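Local coordinates for protein D-glyceraldehyde dehydrogenase (NADP(+)) (Thermoplasma acidophilum, PDB 5J77) that oxidises D-glyceraldehyde to (R)-glycerate with NADP(+) in the non-phosphorylated Entner-Doudoroff pathway, as a homotetrameric member of the aldehyde dehydrogenase family, at residues Thr3-Asp8 with Glu35-Asp40; Leu171-Asp176 with Leu198-Gly203; Ala277-Ile282 with Gly319-Lys324; Gly347-Ser352 with Phe362-Ile367. The protein carries 2 engineered substitutions. One frame throughout, in Å; residues are numbered along the deposited sequence.

The four contacts run from the N-terminal sheet, through the NADP(+)-binding domain, to the domain that carries the probable catalytic cysteine. Interactions 1 and 2 touch, their centres about 8 Å apart: Thr202 OG1 lies 2.7 Å from Glu35 O, and Tyr6 O 2.8 Å from Phe200 N. Interaction 2 holds residues 172-176, which probably bind NADP(+), and reaches interaction 3 across the domain boundary, where Asp176 OD1 is 3.0 Å from Asn323 ND2. Interaction 3 includes Cys281, the probable active-site cysteine. Interaction 4 backs onto interaction 3, Pro320 CD lying 3.6 Å from Phe362 CE1, and its centre is about 38 Å from that of interaction 1.

Interaction 1: Thr3-Asp8 with Glu35-Asp40; sequences TKLYID and EAATRD
Lys4 folds back to meet Glu35 where strands 2-7 and 30-35 run parallel in the small N-terminal sheet, shortly before the chain enters helix 39-58. Both side chains bend at chi2 and pass at a slant, so that Lys4 CD rests on Glu35 CG (3.8 Å) before their charged ends meet. The ammonium then reaches the carboxylate from above its plane, 59° out of it, in a salt bridge of 3.3 Å between Lys4 NZ and Glu35 OE2. Each end has a second partner in the same loop: Lys4 NZ bonds Asn13 OD1, and Glu35 OE1 takes the backbone N-H of Ser14. The pair thus joins both segments to residues 13 and 14, and its charges probably offset each other.

Leu5 lies across the base of the glutamate at about a right angle. With CG beside the backbone N (chi1 -46°), its branched end swings toward residues 35-37: Leu5 CG and CD2 both rest on Glu35 CB, and CD1 meets the methyl of Ala37 at 4.0 Å. This apolar patch continues into the loop after strand 198-200, Leu5 packing on Thr202 and Ala37 on Ile201.

Between the backbones the direct link is weak, Glu35 N to Thr3 O at 3.5 Å with an N-H...O angle of 136°, and two waters bridge the segments beside it. One is bonded to Thr3 OG1, Lys4 O and Glu35 N. The other donates to both segments, to Thr3 O at 2.9 Å and to Glu35 OE2 at 2.8 Å.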
loop_
_atom_site.group_PDB
_atom_site.type_symbol
_atom_site.label_atom_id
_atom_site.label_comp_id
_atom_site.label_asym_id
_atom_site.label_seq_id
_atom_site.Cartn_x
_atom_site.Cartn_y
_atom_site.Cartn_z
ATOM N N THR A 3 27.301 34.660 6.311
ATOM C CA THR A 3 26.190 33.909 6.843
ATOM C C THR A 3 26.264 33.805 8.391
ATOM O O THR A 3 27.324 33.908 9.007
ATOM C CB THR A 3 26.153 32.503 6.235
ATOM O OG1 THR A 3 27.348 31.824 6.587
ATOM C CG2 THR A 3 25.977 32.559 4.705
ATOM N N LYS A 4 25.117 33.603 9.008
ATOM C CA LYS A 4 25.024 33.540 10.502
ATOM C C LYS A 4 24.428 32.201 10.969
ATOM O O LYS A 4 24.268 31.288 10.170
ATOM C CB LYS A 4 24.225 34.745 10.960
ATOM C CG LYS A 4 24.871 36.058 10.538
ATOM C CD LYS A 4 26.214 36.278 11.205
ATOM C CE LYS A 4 26.824 37.599 10.863
ATOM N NZ LYS A 4 28.068 37.812 11.624
ATOM N N LEU A 5 24.127 32.052 12.250
ATOM C CA LEU A 5 23.467 30.834 12.732
ATOM C C LEU A 5 22.044 31.169 13.044
ATOM O O LEU A 5 21.751 32.328 13.339
ATOM C CB LEU A 5 24.102 30.331 14.003
ATOM C CG LEU A 5 25.596 30.311 13.939
ATOM C CD1 LEU A 5 26.129 30.014 15.305
ATOM C CD2 LEU A 5 25.971 29.198 12.993
ATOM N N TYR A 6 21.164 30.172 13.037
ATOM C CA TYR A 6 19.783 30.404 13.445
ATOM C C TYR A 6 19.471 29.390 14.528
ATOM O O TYR A 6 19.361 28.230 14.242
ATOM C CB TYR A 6 18.799 30.286 12.252
ATOM C CG TYR A 6 17.348 30.737 12.558
ATOM C CD1 TYR A 6 17.053 32.043 12.702
ATOM C CD2 TYR A 6 16.320 29.830 12.748
ATOM C CE1 TYR A 6 15.750 32.464 12.994
ATOM C CE2 TYR A 6 15.009 30.212 13.034
ATOM C CZ TYR A 6 14.738 31.537 13.156
ATOM O OH TYR A 6 13.500 32.012 13.448
ATOM N N ILE A 7 19.297 29.853 15.754
ATOM C CA ILE A 7 19.143 29.021 16.926
ATOM C C ILE A 7 17.949 29.462 17.745
ATOM O O ILE A 7 17.824 30.573 18.096
ATOM C CB ILE A 7 20.406 29.024 17.818
ATOM C CG1 ILE A 7 21.521 28.350 17.043
ATOM C CG2 ILE A 7 20.112 28.235 19.107
ATOM C CD1 ILE A 7 22.875 28.441 17.689
ATOM N N ASP A 8 17.015 28.560 17.961
ATOM C CA ASP A 8 15.826 28.870 18.747
ATOM C C ASP A 8 15.195 30.168 18.357
ATOM O O ASP A 8 14.987 31.010 19.195
ATOM C CB ASP A 8 16.210 28.898 20.251
ATOM C CG ASP A 8 15.000 28.649 21.188
ATOM O OD1 ASP A 8 13.923 28.178 20.770
ATOM O OD2 ASP A 8 15.182 28.952 22.372
ATOM N N GLU A 35 29.753 31.740 10.220
ATOM C CA GLU A 35 30.033 31.499 11.645
ATOM C C GLU A 35 30.519 30.046 11.939
ATOM O O GLU A 35 30.117 29.102 11.296
ATOM C CB GLU A 35 28.764 31.857 12.476
ATOM C CG GLU A 35 28.356 33.332 12.389
ATOM C CD GLU A 35 29.397 34.272 12.981
ATOM O OE1 GLU A 35 29.784 34.146 14.161
ATOM O OE2 GLU A 35 29.876 35.146 12.229
ATOM N N ALA A 36 31.454 29.902 12.869
ATOM C CA ALA A 36 32.001 28.626 13.237
ATOM C C ALA A 36 31.408 28.330 14.607
ATOM O O ALA A 36 31.999 28.666 15.631
ATOM C CB ALA A 36 33.508 28.686 13.299
ATOM N N ALA A 37 30.223 27.742 14.583
ATOM C CA ALA A 37 29.491 27.334 15.756
ATOM C C ALA A 37 30.325 26.464 16.672
ATOM O O ALA A 37 31.109 25.652 16.213
ATOM C CB ALA A 37 28.226 26.569 15.387
ATOM N N THR A 38 30.131 26.642 17.974
ATOM C CA THR A 38 30.729 25.765 18.984
ATOM C C THR A 38 29.762 24.610 19.340
ATOM O O THR A 38 28.589 24.562 18.932
ATOM C CB THR A 38 31.005 26.534 20.274
ATOM O OG1 THR A 38 29.739 26.924 20.861
ATOM C CG2 THR A 38 31.881 27.760 19.997
ATOM N N ARG A 39 30.252 23.734 20.181
ATOM C CA ARG A 39 29.394 22.687 20.733
ATOM C C ARG A 39 28.203 23.246 21.546
ATOM O O ARG A 39 27.053 22.715 21.447
ATOM C CB ARG A 39 30.226 21.759 21.589
ATOM C CG ARG A 39 31.267 21.009 20.811
ATOM C CD ARG A 39 32.217 20.480 21.841
ATOM N NE ARG A 39 33.125 19.535 21.259
ATOM C CZ ARG A 39 34.416 19.745 21.063
ATOM N NH1 ARG A 39 34.997 20.909 21.420
ATOM N NH2 ARG A 39 35.147 18.750 20.513
ATOM N N ASP A 40 28.456 24.284 22.348
ATOM C CA ASP A 40 27.352 24.903 23.110
ATOM C C ASP A 40 26.314 25.441 22.142
ATOM O O ASP A 40 25.137 25.251 22.351
ATOM C CB ASP A 40 27.822 26.050 24.008
ATOM C CG ASP A 40 28.868 25.627 24.986
ATOM O OD1 ASP A 40 28.777 24.521 25.541
ATOM O OD2 ASP A 40 29.807 26.406 25.233
HETATM O O HOH W 1 26.887 30.839 9.151
HETATM O O HOH W 2 29.944 35.079 9.416
#

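Interaction 2: Leu171-Asp176 with Leu198-Gly203; sequences LKPSSD and LNFITG
Leu171 pairs with Phe200 as neighbours in parallel strands 168-172 and 198-200, the two strands of a beta-alpha-beta unit whose crossover is helix 178-190. Leu171 N donates to Asn199 O (2.9 Å), and Leu171 O receives Ile201 N at the same length. The two side chains share a face of the sheet: Leu171 CD2 meets Phe200 CD1 at 4.0 Å, and helix 178-190 covers both.

At Lys172 the backbone still runs beside Ile201, and its CA-H points at Ile201 O, 3.2 Å from CA. The chain leaves with CG opposite the backbone N (chi1 -179°), stays extended to CE and bends only at chi4, which brings the ammonium to the next carbonyl along, a weak bond of 3.3 Å from Lys172 NZ to Gly203 O. The Pro173 and Phe200 side chains cross at about a right angle, Pro173 CD 3.6 Å from Phe200 CE1, while Pro173 CG also reaches the methyl CG2 of Thr202. Ser174 OG accepts Asp176 N in an ST turn. Ser175 OG comes close to Gly203 and holds a water, which also binds Lys172 NZ, Pro173 O and Gly203 N.

Residues 172-176 probably bind NADP(+). Within this contact the Lys172 ammonium is held by two weak bonds, to Gly203 O and Pro173 O, and by the shared water, a light grip that is consistent with a lysine that can also serve the cofactor.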
loop_
_atom_site.group_PDB
_atom_site.type_symbol
_atom_site.label_atom_id
_atom_site.label_comp_id
_atom_site.label_asym_id
_atom_site.label_seq_id
_atom_site.Cartn_x
_atom_site.Cartn_y
_atom_site.Cartn_z
ATOM N N LEU A 171 19.848 21.719 10.877
ATOM C CA LEU A 171 20.576 21.679 9.597
ATOM C C LEU A 171 22.015 22.202 9.672
ATOM O O LEU A 171 22.220 23.304 10.168
ATOM C CB LEU A 171 19.817 22.466 8.530
ATOM C CG LEU A 171 20.539 22.743 7.189
ATOM C CD1 LEU A 171 20.756 21.501 6.384
ATOM C CD2 LEU A 171 19.709 23.679 6.339
ATOM N N LYS A 172 22.997 21.400 9.223
ATOM C CA LYS A 172 24.391 21.827 9.102
ATOM C C LYS A 172 24.799 21.567 7.672
ATOM O O LYS A 172 24.915 20.417 7.277
ATOM C CB LYS A 172 25.324 21.058 10.005
ATOM C CG LYS A 172 26.784 21.540 9.884
ATOM C CD LYS A 172 27.745 20.488 10.364
ATOM C CE LYS A 172 29.211 20.909 10.247
ATOM N NZ LYS A 172 29.575 21.148 8.845
ATOM N N PRO A 173 24.992 22.614 6.885
ATOM C CA PRO A 173 25.441 22.426 5.515
ATOM C C PRO A 173 26.932 22.281 5.436
ATOM O O PRO A 173 27.629 22.423 6.423
ATOM C CB PRO A 173 25.014 23.723 4.855
ATOM C CG PRO A 173 25.318 24.712 5.892
ATOM C CD PRO A 173 24.897 24.045 7.198
ATOM N N SER A 174 27.400 21.965 4.243
ATOM C CA SER A 174 28.812 22.024 3.938
ATOM C C SER A 174 29.365 23.439 4.162
ATOM O O SER A 174 28.788 24.458 3.720
ATOM C CB SER A 174 29.028 21.662 2.459
ATOM O OG SER A 174 30.328 21.934 2.057
ATOM N N SER A 175 30.528 23.491 4.774
ATOM C CA SER A 175 31.281 24.753 4.867
ATOM C C SER A 175 31.765 25.378 3.558
ATOM O O SER A 175 32.137 26.547 3.563
ATOM C CB SER A 175 32.479 24.603 5.823
ATOM O OG SER A 175 31.945 24.207 7.084
ATOM N N ASP A 176 31.774 24.635 2.458
ATOM C CA ASP A 176 32.030 25.191 1.131
ATOM C C ASP A 176 30.816 25.931 0.574
ATOM O O ASP A 176 30.976 26.688 -0.361
ATOM C CB ASP A 176 32.390 24.065 0.159
ATOM C CG ASP A 176 33.756 23.543 0.409
ATOM O OD1 ASP A 176 34.752 24.146 -0.029
ATOM O OD2 ASP A 176 33.826 22.533 1.098
ATOM N N LEU A 198 13.232 24.731 13.189
ATOM C CA LEU A 198 14.250 24.706 12.136
ATOM C C LEU A 198 15.400 25.555 12.664
ATOM O O LEU A 198 15.213 26.761 12.969
ATOM C CB LEU A 198 13.706 25.283 10.841
ATOM C CG LEU A 198 14.753 25.422 9.756
ATOM C CD1 LEU A 198 15.491 24.096 9.507
ATOM C CD2 LEU A 198 14.125 25.900 8.430
ATOM N N ASN A 199 16.554 24.910 12.787
ATOM C CA ASN A 199 17.771 25.467 13.328
ATOM C C ASN A 199 18.866 25.321 12.289
ATOM O O ASN A 199 18.826 24.375 11.472
ATOM C CB ASN A 199 18.152 24.804 14.696
ATOM C CG ASN A 199 17.058 25.001 15.771
ATOM O OD1 ASN A 199 16.993 26.049 16.462
ATOM N ND2 ASN A 199 16.153 24.028 15.863
ATOM N N PHE A 200 19.819 26.251 12.294
ATOM C CA PHE A 200 20.821 26.352 11.240
ATOM C C PHE A 200 22.148 26.600 11.854
ATOM O O PHE A 200 22.335 27.592 12.546
ATOM C CB PHE A 200 20.463 27.425 10.259
ATOM C CG PHE A 200 21.485 27.624 9.160
ATOM C CD1 PHE A 200 21.692 26.662 8.222
ATOM C CD2 PHE A 200 22.238 28.794 9.083
ATOM C CE1 PHE A 200 22.592 26.855 7.195
ATOM C CE2 PHE A 200 23.161 28.964 8.075
ATOM C CZ PHE A 200 23.318 27.983 7.120
ATOM N N ILE A 201 23.044 25.658 11.665
ATOM C CA ILE A 201 24.337 25.637 12.318
ATOM C C ILE A 201 25.397 25.486 11.200
ATOM O O ILE A 201 25.262 24.613 10.358
ATOM C CB ILE A 201 24.448 24.387 13.246
ATOM C CG1 ILE A 201 23.495 24.453 14.453
ATOM C CG2 ILE A 201 25.887 24.191 13.721
ATOM C CD1 ILE A 201 23.962 25.436 15.494
ATOM N N THR A 202 26.453 26.283 11.218
ATOM C CA THR A 202 27.565 26.053 10.369
ATOM C C THR A 202 28.753 25.933 11.299
ATOM O O THR A 202 28.755 26.487 12.402
ATOM C CB THR A 202 27.770 27.199 9.354
ATOM O OG1 THR A 202 27.874 28.474 10.016
ATOM C CG2 THR A 202 26.599 27.234 8.332
ATOM N N GLY A 203 29.789 25.244 10.844
ATOM C CA GLY A 203 31.061 25.170 11.590
ATOM C C GLY A 203 31.941 24.053 11.038
ATOM O O GLY A 203 31.565 23.417 10.123
HETATM O O HOH W 3 29.244 24.255 7.833
#

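Interaction 3: Ala277-Ile282 with Gly319-Lys324; sequences AGQSCI and GPLINK
Ala277 and Gly319 bring two irregular loops to within 6.1 Å, CA to CA; the first then turns through Gln279, the centre of an inverse gamma turn, and heads away from the second toward Cys281. The methyl of Ala277 points at the other loop and sits 3.6 Å from Gly319 O.

Gln279 carries most of the contact. Its chain is extended beyond CG (chi2 177°) and carries the amide to residues 320-322. Gln279 OE1 accepts the backbone N-H of Ile322 at 3.2 Å, in the carbonyl plane and on a lone pair. The same oxygen touches Leu321 CA and, at 3.5 Å, the CD2 methyl of Leu321, whose side chain crosses that of Gln279 at a slant. On the nitrogen side, Gln279 NE2 donates to Asn276 O within its own loop and to a water at 3.1 Å; that water also lies 2.8 Å from Pro320 O and probably donates to it. Engaged through both its oxygen and its nitrogen, the buried amide has its flip state fixed.

Trp148, a probable NADP(+) contact, packs against both Gln279 and Ile322, while Gln279 O accepts from Asn149 ND2, a residue thought to stabilise the transition state. After Gln279, Ser280 OG receives Ile282 N in an ST turn around Cys281. The arrangement belongs to the loop of Cys281, the probable catalytic cysteine of this aldehyde dehydrogenase fold.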
loop_
_atom_site.group_PDB
_atom_site.type_symbol
_atom_site.label_atom_id
_atom_site.label_comp_id
_atom_site.label_asym_id
_atom_site.label_seq_id
_atom_site.Cartn_x
_atom_site.Cartn_y
_atom_site.Cartn_z
ATOM N N ALA A 277 30.448 19.348 -13.485
ATOM C CA ALA A 277 31.840 18.904 -13.640
ATOM C C ALA A 277 32.159 17.556 -13.060
ATOM O O ALA A 277 33.249 17.329 -12.563
ATOM C CB ALA A 277 32.799 19.929 -13.084
ATOM N N GLY A 278 31.186 16.659 -13.143
ATOM C CA GLY A 278 31.341 15.313 -12.621
ATOM C C GLY A 278 31.154 15.201 -11.103
ATOM O O GLY A 278 31.385 14.138 -10.562
ATOM N N GLN A 279 30.723 16.291 -10.446
ATOM C CA GLN A 279 30.565 16.353 -8.989
ATOM C C GLN A 279 29.125 15.971 -8.606
ATOM O O GLN A 279 28.339 16.733 -8.038
ATOM C CB GLN A 279 30.952 17.735 -8.502
ATOM C CG GLN A 279 32.356 18.108 -8.922
ATOM C CD GLN A 279 32.748 19.487 -8.518
ATOM O OE1 GLN A 279 33.773 19.679 -7.842
ATOM N NE2 GLN A 279 31.973 20.459 -8.953
ATOM N N SER A 280 28.803 14.732 -8.922
ATOM C CA SER A 280 27.467 14.206 -8.760
ATOM C C SER A 280 27.574 12.807 -8.219
ATOM O O SER A 280 28.395 12.036 -8.711
ATOM C CB SER A 280 26.811 14.178 -10.144
ATOM O OG SER A 280 25.658 13.393 -10.143
ATOM N N CYS A 281 26.653 12.451 -7.329
ATOM C CA CYS A 281 26.567 11.097 -6.773
ATOM C C CYS A 281 26.128 10.053 -7.855
ATOM O O CYS A 281 26.188 8.843 -7.615
ATOM C CB CYS A 281 25.638 11.072 -5.527
ATOM S SG CYS A 281 25.652 12.535 -4.410
ATOM N N ILE A 282 25.668 10.526 -9.029
ATOM C CA ILE A 282 25.233 9.653 -10.131
ATOM C C ILE A 282 26.001 9.922 -11.434
ATOM O O ILE A 282 25.558 9.563 -12.561
ATOM C CB ILE A 282 23.736 9.800 -10.383
ATOM C CG1 ILE A 282 23.394 11.212 -10.884
ATOM C CG2 ILE A 282 22.981 9.472 -9.094
ATOM C CD1 ILE A 282 21.945 11.323 -11.314
ATOM N N GLY A 319 31.598 24.063 -15.274
ATOM C CA GLY A 319 32.237 24.915 -14.289
ATOM C C GLY A 319 33.445 24.308 -13.588
ATOM O O GLY A 319 33.911 23.246 -13.928
ATOM N N PRO A 320 33.988 25.025 -12.612
ATOM C CA PRO A 320 35.153 24.556 -11.866
ATOM C C PRO A 320 34.823 23.555 -10.753
ATOM O O PRO A 320 33.665 23.343 -10.377
ATOM C CB PRO A 320 35.681 25.833 -11.254
ATOM C CG PRO A 320 34.398 26.629 -10.959
ATOM C CD PRO A 320 33.494 26.330 -12.124
ATOM N N LEU A 321 35.870 22.924 -10.240
ATOM C CA LEU A 321 35.757 22.084 -9.031
ATOM C C LEU A 321 35.601 23.011 -7.821
ATOM O O LEU A 321 35.952 24.191 -7.872
ATOM C CB LEU A 321 36.997 21.213 -8.899
ATOM C CG LEU A 321 37.314 20.300 -10.096
ATOM C CD1 LEU A 321 38.639 19.624 -9.837
ATOM C CD2 LEU A 321 36.209 19.295 -10.376
ATOM N N ILE A 322 34.978 22.488 -6.765
ATOM C CA ILE A 322 34.562 23.251 -5.598
ATOM C C ILE A 322 35.685 23.958 -4.835
ATOM O O ILE A 322 35.478 25.062 -4.312
ATOM C CB ILE A 322 33.705 22.349 -4.618
ATOM C CG1 ILE A 322 32.917 23.259 -3.624
ATOM C CG2 ILE A 322 34.582 21.331 -3.934
ATOM C CD1 ILE A 322 32.019 24.269 -4.344
ATOM N N ASN A 323 36.869 23.354 -4.749
ATOM C CA ASN A 323 37.935 23.926 -3.920
ATOM C C ASN A 323 39.290 23.432 -4.303
ATOM O O ASN A 323 39.379 22.586 -5.182
ATOM C CB ASN A 323 37.637 23.752 -2.424
ATOM C CG ASN A 323 37.536 22.311 -1.997
ATOM O OD1 ASN A 323 38.219 21.423 -2.513
ATOM N ND2 ASN A 323 36.712 22.083 -1.016
ATOM N N LYS A 324 40.338 23.981 -3.700
ATOM C CA LYS A 324 41.743 23.593 -4.060
ATOM C C LYS A 324 42.048 22.122 -3.757
ATOM O O LYS A 324 42.791 21.459 -4.494
ATOM C CB LYS A 324 42.820 24.537 -3.432
HETATM O O HOH W 4 32.208 23.427 -7.975
#

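Interaction 4: Gly347-Ser352 with Phe362-Ile367; sequences GGSQPS and FFLPTI
Ser349 and Phe363 form the compact side of a long connection between antiparallel neighbours, strands 343-346 and 366-369, at the border of the catalytic domain's sheet. The Phe363 ring packs one face against Ser349: Ser349 O stands 3.8 Å above its plane, over the centre, and the ring's CZ touches Ser349 N at 3.5 Å. Helix 324-339 packs against the same side chain. Ser349 O is also the acceptor for Leu364 N at 3.0 Å, a nearly straight bond (166°), while Leu364 CB and CG press against this oxygen too.

The outer side is looser, apart from one close approach, Gln350 CB to Phe362 O at 3.0 Å; Gln350 itself is exposed. The Pro351 and Phe362 side chains cross at about a right angle, CG of the proline 4.1 Å from CB of the phenylalanine, and Ser349 OG only brushes Leu364 CD1 (3.9 Å).

At the strand end, the lack of a side chain on Gly347 lets the backbones close in to a CA-H...O contact, Gly347 CA to Pro365 O 3.1 Å. There Thr366 OG1 works both ways, donating to Leu364 O and accepting Gly348 N, each at 2.8 Å.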
loop_
_atom_site.group_PDB
_atom_site.type_symbol
_atom_site.label_atom_id
_atom_site.label_comp_id
_atom_site.label_asym_id
_atom_site.label_seq_id
_atom_site.Cartn_x
_atom_site.Cartn_y
_atom_site.Cartn_z
ATOM N N GLY A 347 42.584 15.698 -22.216
ATOM C CA GLY A 347 42.455 16.344 -20.935
ATOM C C GLY A 347 43.519 15.878 -19.998
ATOM O O GLY A 347 44.620 15.591 -20.426
ATOM N N GLY A 348 43.172 15.843 -18.718
ATOM C CA GLY A 348 44.065 15.395 -17.682
ATOM C C GLY A 348 44.837 16.456 -16.940
ATOM O O GLY A 348 45.787 16.122 -16.254
ATOM N N SER A 349 44.450 17.723 -17.059
ATOM C CA SER A 349 45.163 18.814 -16.373
ATOM C C SER A 349 44.276 19.988 -16.214
ATOM O O SER A 349 43.191 20.043 -16.800
ATOM C CB SER A 349 46.416 19.259 -17.142
ATOM O OG SER A 349 46.124 19.433 -18.511
ATOM N N GLN A 350 44.723 20.937 -15.401
ATOM C CA GLN A 350 44.038 22.206 -15.346
ATOM C C GLN A 350 44.485 23.099 -16.490
ATOM O O GLN A 350 45.627 23.105 -16.831
ATOM C CB GLN A 350 44.080 22.895 -13.962
ATOM C CG GLN A 350 45.358 23.349 -13.376
ATOM C CD GLN A 350 45.140 24.361 -12.221
ATOM O OE1 GLN A 350 44.199 25.193 -12.193
ATOM N NE2 GLN A 350 46.032 24.300 -11.263
ATOM N N PRO A 351 43.554 23.753 -17.158
ATOM C CA PRO A 351 43.958 24.674 -18.198
ATOM C C PRO A 351 44.568 25.968 -17.613
ATOM O O PRO A 351 44.387 26.222 -16.429
ATOM C CB PRO A 351 42.609 24.995 -18.866
ATOM C CG PRO A 351 41.608 24.869 -17.800
ATOM C CD PRO A 351 42.091 23.797 -16.905
ATOM N N SER A 352 45.250 26.758 -18.451
ATOM C CA SER A 352 45.821 28.060 -18.121
ATOM C C SER A 352 44.882 29.108 -18.662
ATOM O O SER A 352 44.915 29.401 -19.873
ATOM C CB SER A 352 47.196 28.302 -18.793
ATOM O OG SER A 352 48.135 27.391 -18.290
ATOM N N PHE A 362 39.628 25.127 -12.116
ATOM C CA PHE A 362 39.199 24.533 -13.392
ATOM C C PHE A 362 40.001 23.293 -13.700
ATOM O O PHE A 362 41.188 23.239 -13.462
ATOM C CB PHE A 362 39.275 25.567 -14.509
ATOM C CG PHE A 362 38.255 26.660 -14.332
ATOM C CD1 PHE A 362 36.920 26.457 -14.736
ATOM C CD2 PHE A 362 38.585 27.842 -13.702
ATOM C CE1 PHE A 362 35.962 27.448 -14.560
ATOM C CE2 PHE A 362 37.623 28.841 -13.565
ATOM C CZ PHE A 362 36.315 28.645 -13.986
ATOM N N PHE A 363 39.322 22.286 -14.179
ATOM C CA PHE A 363 39.955 21.008 -14.629
ATOM C C PHE A 363 39.324 20.611 -15.983
ATOM O O PHE A 363 38.091 20.670 -16.151
ATOM C CB PHE A 363 39.801 19.865 -13.600
ATOM C CG PHE A 363 40.896 18.859 -13.684
ATOM C CD1 PHE A 363 42.104 19.091 -13.057
ATOM C CD2 PHE A 363 40.749 17.708 -14.462
ATOM C CE1 PHE A 363 43.157 18.179 -13.168
ATOM C CE2 PHE A 363 41.811 16.803 -14.616
ATOM C CZ PHE A 363 43.029 17.036 -13.963
ATOM N N LEU A 364 40.171 20.223 -16.935
ATOM C CA LEU A 364 39.713 19.791 -18.253
ATOM C C LEU A 364 38.947 18.496 -18.226
ATOM O O LEU A 364 39.259 17.599 -17.488
ATOM C CB LEU A 364 40.893 19.551 -19.194
ATOM C CG LEU A 364 41.599 20.797 -19.671
ATOM C CD1 LEU A 364 42.854 20.504 -20.446
ATOM C CD2 LEU A 364 40.627 21.625 -20.497
ATOM N N PRO A 365 37.957 18.372 -19.098
ATOM C CA PRO A 365 37.417 17.057 -19.384
ATOM C C PRO A 365 38.514 16.045 -19.733
ATOM O O PRO A 365 39.426 16.355 -20.510
ATOM C CB PRO A 365 36.541 17.319 -20.624
ATOM C CG PRO A 365 36.185 18.799 -20.526
ATOM C CD PRO A 365 37.464 19.390 -20.049
ATOM N N THR A 366 38.396 14.827 -19.189
ATOM C CA THR A 366 39.491 13.865 -19.175
ATOM C C THR A 366 38.930 12.493 -19.483
ATOM O O THR A 366 38.027 12.002 -18.788
ATOM C CB THR A 366 40.262 13.896 -17.820
ATOM O OG1 THR A 366 40.747 15.244 -17.549
ATOM C CG2 THR A 366 41.455 12.850 -17.786
ATOM N N ILE A 367 39.421 11.917 -20.567
ATOM C CA ILE A 367 39.011 10.644 -21.015
ATOM C C ILE A 367 40.222 9.728 -21.069
ATOM O O ILE A 367 41.284 10.055 -21.686
ATOM C CB ILE A 367 38.346 10.732 -22.396
ATOM C CG1 ILE A 367 37.131 11.639 -22.332
ATOM C CG2 ILE A 367 37.897 9.367 -22.888
ATOM C CD1 ILE A 367 36.812 12.339 -23.628
#